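Local coordinates for protein THB11 (Chlamydomonas reinhardtii, PDB 6TD7) that binds heme and, on its iron, small ligands such as cyanide and probably oxygen, as a truncated hemoglobin linked to nitrite reduction, at residues V28-R33 with T107-P112; W63-P68 with K100-A105; R83-R88 with A129-A134. All coordinates share one frame; numbering follows the deposited sequence. Where two conformers were deposited one is given.

Contact 1: residues V28-R33 with T107-P112. With CYN (cyanide ion), chain C.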
loop_
_atom_site.group_PDB
_atom_site.type_symbol
_atom_site.label_atom_id
_atom_site.label_comp_id
_atom_site.label_asym_id
_atom_site.label_seq_id
_atom_site.Cartn_x
_atom_site.Cartn_y
_atom_site.Cartn_z
ATOM N N VAL A 28 2.507 -3.527 -8.048
ATOM C CA VAL A 28 1.743 -4.142 -6.966
ATOM C C VAL A 28 2.166 -5.590 -6.764
ATOM O O VAL A 28 2.273 -6.069 -5.629
ATOM C CB VAL A 28 0.231 -4.043 -7.248
ATOM C CG1 VAL A 28 -0.565 -4.729 -6.132
ATOM C CG2 VAL A 28 -0.182 -2.600 -7.390
ATOM N N GLU A 29 2.409 -6.319 -7.855
ATOM C CA GLU A 29 2.783 -7.724 -7.712
ATOM C C GLU A 29 4.152 -7.861 -7.058
ATOM O O GLU A 29 4.362 -8.746 -6.221
ATOM C CB GLU A 29 2.752 -8.418 -9.073
ATOM C CG GLU A 29 1.338 -8.646 -9.592
ATOM C CD GLU A 29 1.288 -9.091 -11.043
ATOM O OE1 GLU A 29 2.327 -9.031 -11.734
ATOM O OE2 GLU A 29 0.196 -9.496 -11.494
ATOM N N LEU A 30 5.093 -6.989 -7.422
ATOM C CA LEU A 30 6.402 -7.004 -6.775
ATOM C C LEU A 30 6.293 -6.579 -5.316
ATOM O O LEU A 30 6.933 -7.175 -4.440
ATOM C CB LEU A 30 7.337 -6.086 -7.555
ATOM C CG LEU A 30 8.801 -5.949 -7.161
ATOM C CD1 LEU A 30 9.450 -7.308 -6.994
ATOM C CD2 LEU A 30 9.498 -5.122 -8.242
ATOM N N PHE A 31 5.497 -5.546 -5.044
ATOM C CA PHE A 31 5.192 -5.160 -3.667
ATOM C C PHE A 31 4.762 -6.365 -2.843
ATOM O O PHE A 31 5.307 -6.618 -1.761
ATOM C CB PHE A 31 4.109 -4.074 -3.682
ATOM C CG PHE A 31 3.467 -3.814 -2.342
ATOM C CD1 PHE A 31 4.155 -3.155 -1.337
ATOM C CD2 PHE A 31 2.157 -4.205 -2.105
ATOM C CE1 PHE A 31 3.554 -2.908 -0.108
ATOM C CE2 PHE A 31 1.548 -3.961 -0.880
ATOM C CZ PHE A 31 2.244 -3.314 0.118
ATOM N N TYR A 32 3.790 -7.136 -3.333
ATOM C CA TYR A 32 3.323 -8.276 -2.549
ATOM C C TYR A 32 4.380 -9.369 -2.458
ATOM O O TYR A 32 4.484 -10.041 -1.425
ATOM C CB TYR A 32 2.021 -8.825 -3.126
ATOM C CG TYR A 32 0.829 -8.027 -2.662
ATOM C CD1 TYR A 32 0.365 -8.126 -1.355
ATOM C CD2 TYR A 32 0.184 -7.156 -3.521
ATOM C CE1 TYR A 32 -0.719 -7.379 -0.925
ATOM C CE2 TYR A 32 -0.896 -6.414 -3.104
ATOM C CZ TYR A 32 -1.343 -6.524 -1.809
ATOM O OH TYR A 32 -2.426 -5.771 -1.428
ATOM N N ARG A 33 5.183 -9.555 -3.502
ATOM C CA ARG A 33 6.266 -10.528 -3.407
ATOM C C ARG A 33 7.224 -10.161 -2.276
ATOM O O ARG A 33 7.619 -11.022 -1.480
ATOM C CB ARG A 33 7.002 -10.624 -4.740
ATOM C CG ARG A 33 7.568 -12.002 -5.032
ATOM C CD ARG A 33 7.441 -12.354 -6.511
ATOM N NE ARG A 33 8.266 -11.478 -7.337
ATOM C CZ ARG A 33 7.841 -10.802 -8.402
ATOM N NH1 ARG A 33 6.586 -10.894 -8.819
ATOM N NH2 ARG A 33 8.696 -10.036 -9.061
ATOM N N THR A 107 10.912 1.606 -7.812
ATOM C CA THR A 107 12.288 1.816 -8.254
ATOM C C THR A 107 12.729 0.712 -9.208
ATOM O O THR A 107 13.314 0.976 -10.264
ATOM C CB THR A 107 13.230 1.871 -7.047
ATOM O OG1 THR A 107 12.845 2.933 -6.164
ATOM C CG2 THR A 107 14.675 2.076 -7.501
ATOM N N GLU A 108 12.462 -0.542 -8.835
ATOM C CA GLU A 108 12.945 -1.679 -9.607
ATOM C C GLU A 108 12.283 -1.789 -10.970
ATOM O O GLU A 108 12.833 -2.454 -11.855
ATOM C CB GLU A 108 12.732 -2.963 -8.803
ATOM C CG GLU A 108 13.732 -3.104 -7.673
ATOM C CD GLU A 108 13.298 -4.072 -6.596
ATOM O OE1 GLU A 108 12.680 -5.112 -6.916
ATOM O OE2 GLU A 108 13.583 -3.783 -5.415
ATOM N N LEU A 109 11.133 -1.154 -11.172
ATOM C CA LEU A 109 10.471 -1.148 -12.469
ATOM C C LEU A 109 10.775 0.105 -13.280
ATOM O O LEU A 109 10.245 0.255 -14.386
ATOM C CB LEU A 109 8.960 -1.318 -12.281
ATOM C CG LEU A 109 8.611 -2.770 -11.935
ATOM C CD1 LEU A 109 7.310 -2.892 -11.169
ATOM C CD2 LEU A 109 8.555 -3.611 -13.211
ATOM N N GLY A 110 11.620 0.994 -12.769
ATOM C CA GLY A 110 12.094 2.125 -13.534
ATOM C C GLY A 110 11.397 3.445 -13.305
ATOM O O GLY A 110 11.621 4.382 -14.081
ATOM N N ALA A 111 10.578 3.564 -12.272
ATOM C CA ALA A 111 9.913 4.835 -12.009
ATOM C C ALA A 111 10.911 5.829 -11.427
ATOM O O ALA A 111 11.661 5.479 -10.508
ATOM C CB ALA A 111 8.745 4.643 -11.047
ATOM N N PRO A 112 10.946 7.068 -11.911
ATOM C CA PRO A 112 11.900 8.046 -11.373
ATOM C C PRO A 112 11.508 8.526 -9.983
ATOM O O PRO A 112 10.342 8.506 -9.587
ATOM C CB PRO A 112 11.847 9.190 -12.393
ATOM C CG PRO A 112 10.487 9.107 -12.976
ATOM C CD PRO A 112 10.068 7.659 -12.940
HETATM C C CYN C . -2.267 -4.490 2.181
HETATM N N CYN C . -2.345 -5.212 1.280
#
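Leu30 reaches from helix 21-36 to the last turn of helix 92-108 and meets Glu108 and Leu109, a joint between the B and G helices of the two-on-two sandwich that defines truncated globins. In the tight part CD2 of Leu30 comes nearest, 3.4 Å from OE1 of Glu108 and 3.9 Å from its CB. Leucine CG stands anti to the backbone N (chi1 -177°), which carries the branched end out across the glutamate, the two side chains crossing at roughly a right angle. On the looser side, Leu109 CD1 sits 4.3 Å from Leu30 CD2, a tentative contact because Leu109 has an alternate conformer. Glu108 faces solvent; its OE2 forms a salt bridge with Lys34, while OE1 lies across the leucine end. Cutting Leu30 back to an alanine is likely to leave a gap between helix 21-36 and the surface of Glu108 and Ala105, on which CD2 now packs. Just beyond, Gly110 ends the helix in a Schellman motif; at its phi of 98° a side chain would press on the carbonyl O of Leu109, which calls for glycine. Two residues after Leu30, Tyr32 OH donates a hydrogen bond to the cyanide N at 2.8 Å.

Contact 2: residues W63-P68 with K100-A105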
loop_
_atom_site.group_PDB
_atom_site.type_symbol
_atom_site.label_atom_id
_atom_site.label_comp_id
_atom_site.label_asym_id
_atom_site.label_seq_id
_atom_site.Cartn_x
_atom_site.Cartn_y
_atom_site.Cartn_z
ATOM N N TRP A 63 -7.177 4.507 -6.929
ATOM C CA TRP A 63 -7.178 5.897 -6.489
ATOM C C TRP A 63 -5.763 6.464 -6.458
ATOM O O TRP A 63 -5.523 7.600 -6.885
ATOM C CB TRP A 63 -7.814 6.009 -5.099
ATOM C CG TRP A 63 -7.506 7.310 -4.393
ATOM C CD1 TRP A 63 -8.177 8.487 -4.530
ATOM C CD2 TRP A 63 -6.452 7.558 -3.445
ATOM N NE1 TRP A 63 -7.613 9.453 -3.734
ATOM C CE2 TRP A 63 -6.555 8.909 -3.055
ATOM C CE3 TRP A 63 -5.438 6.769 -2.888
ATOM C CZ2 TRP A 63 -5.676 9.495 -2.138
ATOM C CZ3 TRP A 63 -4.566 7.349 -1.973
ATOM C CH2 TRP A 63 -4.695 8.698 -1.606
ATOM N N LEU A 64 -4.814 5.670 -5.963
ATOM C CA LEU A 64 -3.464 6.168 -5.726
ATOM C C LEU A 64 -2.806 6.654 -7.010
ATOM O O LEU A 64 -2.144 7.698 -7.015
ATOM C CB LEU A 64 -2.624 5.070 -5.082
ATOM C CG LEU A 64 -1.163 5.393 -4.788
ATOM C CD1 LEU A 64 -1.042 6.411 -3.686
ATOM C CD2 LEU A 64 -0.448 4.112 -4.416
ATOM N N PHE A 65 -2.943 5.902 -8.098
ATOM C CA PHE A 65 -2.374 6.307 -9.377
ATOM C C PHE A 65 -3.362 7.087 -10.231
ATOM O O PHE A 65 -3.080 7.360 -11.404
ATOM C CB PHE A 65 -1.855 5.081 -10.128
ATOM C CG PHE A 65 -0.631 4.473 -9.504
ATOM C CD1 PHE A 65 0.626 4.987 -9.769
ATOM C CD2 PHE A 65 -0.739 3.400 -8.636
ATOM C CE1 PHE A 65 1.751 4.430 -9.192
ATOM C CE2 PHE A 65 0.381 2.847 -8.052
ATOM C CZ PHE A 65 1.626 3.360 -8.332
ATOM N N GLY A 66 -4.494 7.485 -9.661
ATOM C CA GLY A 66 -5.499 8.215 -10.387
ATOM C C GLY A 66 -5.279 9.710 -10.330
ATOM O O GLY A 66 -4.211 10.201 -9.948
ATOM N N PRO A 67 -6.299 10.466 -10.720
ATOM C CA PRO A 67 -6.210 11.931 -10.691
ATOM C C PRO A 67 -5.763 12.443 -9.334
ATOM O O PRO A 67 -6.067 11.838 -8.296
ATOM C CB PRO A 67 -7.650 12.368 -11.005
ATOM C CG PRO A 67 -8.194 11.259 -11.836
ATOM C CD PRO A 67 -7.569 9.995 -11.302
ATOM N N PRO A 68 -5.053 13.570 -9.303
ATOM C CA PRO A 68 -4.607 14.128 -8.024
ATOM C C PRO A 68 -5.747 14.776 -7.256
ATOM O O PRO A 68 -6.810 15.081 -7.801
ATOM C CB PRO A 68 -3.573 15.178 -8.447
ATOM C CG PRO A 68 -4.110 15.673 -9.743
ATOM C CD PRO A 68 -4.676 14.442 -10.433
ATOM N N LYS A 100 8.424 1.036 2.411
ATOM C CA LYS A 100 9.725 0.802 1.794
ATOM C C LYS A 100 9.596 -0.139 0.602
ATOM O O LYS A 100 10.154 0.115 -0.472
ATOM C CB LYS A 100 10.697 0.231 2.833
ATOM C CG LYS A 100 12.107 -0.085 2.319
ATOM C CD LYS A 100 12.535 -1.520 2.660
ATOM C CE LYS A 100 13.982 -1.593 3.141
ATOM N NZ LYS A 100 14.785 -2.573 2.361
ATOM N N TYR A 101 8.846 -1.231 0.770
ATOM C CA TYR A 101 8.735 -2.228 -0.288
ATOM C C TYR A 101 7.938 -1.711 -1.482
ATOM O O TYR A 101 8.236 -2.075 -2.625
ATOM C CB TYR A 101 8.092 -3.496 0.265
ATOM C CG TYR A 101 9.006 -4.310 1.146
ATOM C CD1 TYR A 101 10.348 -4.462 0.832
ATOM C CD2 TYR A 101 8.525 -4.928 2.290
ATOM C CE1 TYR A 101 11.183 -5.208 1.630
ATOM C CE2 TYR A 101 9.354 -5.678 3.094
ATOM C CZ TYR A 101 10.683 -5.814 2.760
ATOM O OH TYR A 101 11.522 -6.557 3.555
ATOM N N PHE A 102 6.924 -0.882 -1.245
ATOM C CA PHE A 102 6.199 -0.296 -2.367
ATOM C C PHE A 102 7.106 0.638 -3.150
ATOM O O PHE A 102 7.094 0.644 -4.387
ATOM C CB PHE A 102 4.964 0.444 -1.864
ATOM C CG PHE A 102 3.959 0.730 -2.932
ATOM C CD1 PHE A 102 4.059 1.873 -3.706
ATOM C CD2 PHE A 102 2.913 -0.150 -3.166
ATOM C CE1 PHE A 102 3.137 2.134 -4.690
ATOM C CE2 PHE A 102 1.984 0.109 -4.147
ATOM C CZ PHE A 102 2.098 1.252 -4.913
ATOM N N GLU A 103 7.920 1.420 -2.438
ATOM C CA GLU A 103 8.885 2.296 -3.090
ATOM C C GLU A 103 9.941 1.500 -3.846
ATOM O O GLU A 103 10.340 1.874 -4.955
ATOM C CB GLU A 103 9.538 3.196 -2.042
ATOM C CG GLU A 103 10.570 4.165 -2.581
ATOM C CD GLU A 103 11.362 4.831 -1.472
ATOM O OE1 GLU A 103 11.559 6.062 -1.534
ATOM O OE2 GLU A 103 11.782 4.124 -0.531
ATOM N N GLU A 104 10.432 0.407 -3.247
ATOM C CA GLU A 104 11.402 -0.442 -3.932
ATOM C C GLU A 104 10.822 -1.014 -5.218
ATOM O O GLU A 104 11.508 -1.085 -6.244
ATOM C CB GLU A 104 11.850 -1.584 -3.016
ATOM C CG GLU A 104 12.753 -1.166 -1.873
ATOM C CD GLU A 104 13.255 -2.342 -1.052
ATOM O OE1 GLU A 104 14.059 -2.104 -0.128
ATOM O OE2 GLU A 104 12.857 -3.498 -1.323
ATOM N N ALA A 105 9.561 -1.454 -5.169
ATOM C CA ALA A 105 8.911 -1.990 -6.359
ATOM C C ALA A 105 8.860 -0.955 -7.477
ATOM O O ALA A 105 9.135 -1.275 -8.638
ATOM C CB ALA A 105 7.502 -2.473 -6.012
#
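Leu64, in the final turn of helix 50-64, faces Phe102 of helix 92-108, and the two side chains approach from opposite directions. Its CD2 comes within 3.9 Å of Phe102 CZ, meeting the ring at a slant. One residue on, the chain leaves the helix at Phe65, whose CG lies anti to its own carbonyl carbon (chi1 -70°); that choice swings the ring from beside the chain toward helix 92-108. Phe65 CE2 and Phe102 CZ then meet at 3.9 Å, each near the plane of the other ring, so the aromatics touch edge to edge and do not stack. The far end of Phe102 thus abuts a leucine methyl and a phenylalanine rim side by side, an apolar contact. At Gly66 the backbone N still bonds back to Trp63 O (3.0 Å), which ties the exit from the helix to its last turn. Charge is kept to another side of 100-105, where Lys100 NZ and Glu104 OE1 form a 2.6 Å salt bridge. This is the buried core of the globin fold: helix 113-123 closes over Leu64 and Phe65 with Val119 and over Leu64 and Phe102 with Met123, while helix 21-36 adds Val24 against Phe65 and Phe31, edge-to-face, against Phe102.

Contact 3: residues R83-R88 with A129-A134. With HEM (protoporphyrin IX containing Fe), chain B.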
loop_
_atom_site.group_PDB
_atom_site.type_symbol
_atom_site.label_atom_id
_atom_site.label_comp_id
_atom_site.label_asym_id
_atom_site.label_seq_id
_atom_site.Cartn_x
_atom_site.Cartn_y
_atom_site.Cartn_z
ATOM N N ARG A 83 -7.789 -6.139 12.889
ATOM C CA ARG A 83 -7.598 -7.497 13.386
ATOM C C ARG A 83 -6.118 -7.793 13.623
ATOM O O ARG A 83 -5.736 -8.281 14.692
ATOM C CB ARG A 83 -8.186 -8.512 12.407
ATOM C CG ARG A 83 -9.700 -8.493 12.288
ATOM C CD ARG A 83 -10.149 -9.226 11.026
ATOM N NE ARG A 83 -9.779 -8.487 9.819
ATOM C CZ ARG A 83 -10.600 -7.694 9.131
ATOM N NH1 ARG A 83 -11.862 -7.532 9.512
ATOM N NH2 ARG A 83 -10.157 -7.061 8.053
ATOM N N ILE A 84 -5.266 -7.521 12.630
ATOM C CA ILE A 84 -3.861 -7.860 12.824
ATOM C C ILE A 84 -3.216 -6.912 13.832
ATOM O O ILE A 84 -2.255 -7.284 14.514
ATOM C CB ILE A 84 -3.084 -7.886 11.493
ATOM C CG1 ILE A 84 -3.259 -6.604 10.679
ATOM C CG2 ILE A 84 -3.525 -9.086 10.662
ATOM C CD1 ILE A 84 -2.249 -6.486 9.549
ATOM N N ILE A 85 -3.736 -5.685 13.956
ATOM C CA ILE A 85 -3.266 -4.781 15.005
ATOM C C ILE A 85 -3.533 -5.386 16.378
ATOM O O ILE A 85 -2.611 -5.615 17.170
ATOM C CB ILE A 85 -3.930 -3.396 14.871
ATOM C CG1 ILE A 85 -3.399 -2.671 13.632
ATOM C CG2 ILE A 85 -3.691 -2.556 16.137
ATOM C CD1 ILE A 85 -4.089 -1.354 13.342
ATOM N N LYS A 86 -4.807 -5.669 16.674
ATOM C CA LYS A 86 -5.186 -6.097 18.016
ATOM C C LYS A 86 -4.748 -7.530 18.301
ATOM O O LYS A 86 -4.382 -7.859 19.434
ATOM C CB LYS A 86 -6.699 -5.964 18.197
ATOM C CG LYS A 86 -7.207 -4.530 18.167
ATOM C CD LYS A 86 -6.843 -3.801 19.458
ATOM C CE LYS A 86 -6.532 -2.328 19.231
ATOM N NZ LYS A 86 -5.254 -1.946 19.903
ATOM N N GLN A 87 -4.787 -8.397 17.296
ATOM C CA GLN A 87 -4.489 -9.803 17.542
ATOM C C GLN A 87 -3.011 -10.130 17.393
ATOM O O GLN A 87 -2.507 -10.994 18.122
ATOM C CB GLN A 87 -5.326 -10.679 16.607
ATOM C CG GLN A 87 -6.820 -10.541 16.853
ATOM C CD GLN A 87 -7.660 -11.331 15.871
ATOM O OE1 GLN A 87 -7.158 -12.210 15.169
ATOM N NE2 GLN A 87 -8.951 -11.018 15.813
ATOM N N ARG A 88 -2.291 -9.445 16.501
ATOM C CA ARG A 88 -0.913 -9.798 16.188
ATOM C C ARG A 88 0.079 -8.656 16.362
ATOM O O ARG A 88 1.274 -8.849 16.100
ATOM C CB ARG A 88 -0.832 -10.327 14.749
ATOM C CG ARG A 88 -1.976 -11.259 14.400
ATOM C CD ARG A 88 -1.677 -12.099 13.183
ATOM N NE ARG A 88 -2.802 -12.967 12.851
ATOM C CZ ARG A 88 -2.832 -13.792 11.810
ATOM N NH1 ARG A 88 -1.792 -13.868 10.990
ATOM N NH2 ARG A 88 -3.904 -14.539 11.589
ATOM N N ALA A 129 -3.759 7.115 9.509
ATOM C CA ALA A 129 -5.125 6.611 9.453
ATOM C C ALA A 129 -5.226 5.226 10.078
ATOM O O ALA A 129 -6.162 4.944 10.835
ATOM C CB ALA A 129 -5.620 6.573 8.007
ATOM N N ILE A 130 -4.268 4.350 9.777
ATOM C CA ILE A 130 -4.343 2.972 10.252
ATOM C C ILE A 130 -4.179 2.904 11.768
ATOM O O ILE A 130 -4.862 2.120 12.438
ATOM C CB ILE A 130 -3.293 2.107 9.529
ATOM C CG1 ILE A 130 -3.758 1.811 8.100
ATOM C CG2 ILE A 130 -3.051 0.819 10.297
ATOM C CD1 ILE A 130 -2.694 1.218 7.216
ATOM N N PHE A 131 -3.281 3.709 12.336
ATOM C CA PHE A 131 -2.831 3.499 13.707
ATOM C C PHE A 131 -3.352 4.518 14.710
ATOM O O PHE A 131 -3.045 4.399 15.901
ATOM C CB PHE A 131 -1.294 3.473 13.743
ATOM C CG PHE A 131 -0.710 2.335 12.967
ATOM C CD1 PHE A 131 -0.764 1.044 13.471
ATOM C CD2 PHE A 131 -0.144 2.540 11.722
ATOM C CE1 PHE A 131 -0.247 -0.017 12.750
ATOM C CE2 PHE A 131 0.374 1.483 11.000
ATOM C CZ PHE A 131 0.321 0.204 11.514
ATOM N N THR A 132 -4.145 5.493 14.288
ATOM C CA THR A 132 -4.702 6.450 15.236
ATOM C C THR A 132 -6.015 5.916 15.790
ATOM O O THR A 132 -6.952 5.688 15.014
ATOM C CB THR A 132 -4.926 7.800 14.578
ATOM O OG1 THR A 132 -3.674 8.335 14.134
ATOM C CG2 THR A 132 -5.557 8.765 15.576
ATOM N N PRO A 133 -6.130 5.685 17.100
ATOM C CA PRO A 133 -7.415 5.236 17.649
ATOM C C PRO A 133 -8.545 6.194 17.306
ATOM O O PRO A 133 -8.376 7.416 17.296
ATOM C CB PRO A 133 -7.160 5.190 19.162
ATOM C CG PRO A 133 -5.703 4.968 19.289
ATOM C CD PRO A 133 -5.068 5.688 18.124
ATOM N N ALA A 134 -9.714 5.623 17.045
ATOM C CA ALA A 134 -10.902 6.394 16.719
ATOM C C ALA A 134 -12.083 5.790 17.457
ATOM O O ALA A 134 -12.144 4.577 17.675
ATOM C CB ALA A 134 -11.164 6.414 15.209
HETATM C CHA HEM B . -6.151 -4.528 3.675
HETATM C CHB HEM B . -2.202 -6.304 5.923
HETATM C CHC HEM B . 0.545 -2.632 4.318
HETATM C CHD HEM B . -3.505 -0.589 2.444
HETATM C C1A HEM B . -5.324 -5.365 4.401
HETATM C C2A HEM B . -5.642 -6.659 4.987
HETATM C C3A HEM B . -4.543 -7.120 5.592
HETATM C C4A HEM B . -3.483 -6.155 5.426
HETATM C CMA HEM B . -4.395 -8.458 6.345
HETATM C CAA HEM B . -6.986 -7.423 4.926
HETATM C CBA HEM B . -8.147 -6.600 5.457
HETATM C CGA HEM B . -9.443 -7.301 5.126
HETATM O O1A HEM B . -10.474 -6.951 5.755
HETATM O O2A HEM B . -9.454 -8.200 4.241
HETATM C C1B HEM B . -1.114 -5.504 5.638
HETATM C C2B HEM B . 0.259 -5.781 6.006
HETATM C C3B HEM B . 1.024 -4.773 5.579
HETATM C C4B HEM B . 0.167 -3.814 4.912
HETATM C CMB HEM B . 0.747 -7.027 6.776
HETATM C CAB HEM B . 2.556 -4.683 5.767
HETATM C CBB HEM B . 3.225 -3.541 5.595
HETATM C C1C HEM B . -0.333 -1.795 3.661
HETATM C C2C HEM B . 0.068 -0.599 2.973
HETATM C C3C HEM B . -1.021 -0.020 2.472
HETATM C C4C HEM B . -2.182 -0.839 2.786
HETATM C CMC HEM B . 1.515 -0.067 2.878
HETATM C CAC HEM B . -0.986 1.291 1.669
HETATM C CBC HEM B . -1.982 2.167 1.798
HETATM C C1D HEM B . -4.537 -1.511 2.532
HETATM C C2D HEM B . -5.819 -1.426 1.864
HETATM C C3D HEM B . -6.542 -2.500 2.210
HETATM C C4D HEM B . -5.753 -3.329 3.095
HETATM C CMD HEM B . -6.250 -0.276 0.930
HETATM C CAD HEM B . -7.955 -2.860 1.719
HETATM C CBD HEM B . -9.067 -2.198 2.508
HETATM C CGD HEM B . -10.306 -2.577 1.744
HETATM O O1D HEM B . -10.787 -1.748 0.928
HETATM O O2D HEM B . -10.785 -3.726 1.929
HETATM N NA HEM B . -3.996 -5.096 4.696
HETATM N NB HEM B . -1.133 -4.295 4.966
HETATM N NC HEM B . -1.715 -1.923 3.521
HETATM N ND HEM B . -4.537 -2.685 3.270
HETATM FE FE HEM B . -2.875 -3.485 4.073
#
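Ile85 carries the apolar contact between helix 77-88 and the end of helix 125-131, and it does so with a single methyl. Its CD1 lies 3.9 Å from Ile130 CG2 and 4.1 Å from Phe131 CD1, set obliquely to the phenyl ring. With CG1 anti to the carbonyl carbon (chi1 -70°) and an extended chi2, the isoleucine delivers this methyl at the full length of its side chain. On the other segment the two partners pack against each other: Ile130 CG2 stands 3.4 Å above the plane of the Phe131 ring, over its centre, so one face of the ring is covered by its sequence neighbour. The backbone joins in as well, since Ile85 CD1 rests 3.7 Å from Ile130 O, an oxygen that also accepts a hydrogen bond from Arg78 NH1.

In globin terms helix 77-88 is the proximal F helix, and helix 125-131 probably corresponds to the end of the H helix, the two meeting on the proximal side of the heme. Ile130 also packs on His81, the axial ligand of the iron, and so forms second-shell packing next to the proximal histidine.

Of the two segments, 83-88 is the one that meets the heme. Ile84 CD1 approaches the porphyrin meso carbon CHB at 3.6 Å. Arg83, a heme-binding residue, directs its guanidinium to the propionate bearing O1A, although the modelled separation there is too short to be trusted. Among polar partners, Arg88 anchors the end of helix 77-88 through a salt bridge from NH2 to Asp47.

Burial sorts the three contacts. Contact 2 is core, with all its touching residues buried and its chemistry wholly apolar; contact 1 lies at the surface, where a leucine shares its neighbourhood with a glutamate; contact 3 is partly buried and borders the heme. Contacts 1 and 2 both use helix 92-108 and touch directly, Leu30 and Phe31 packing on Ala105 and Phe31 also on Phe102, so a continuous seam runs inward from the surface. Contact 3 lies across the centre of the chain from contact 1, about 26 Å between centres, and joins other helices. The heme pocket divides likewise: contact 1 supplies a cyanide-binding tyrosine, contact 3 residues beside the porphyrin.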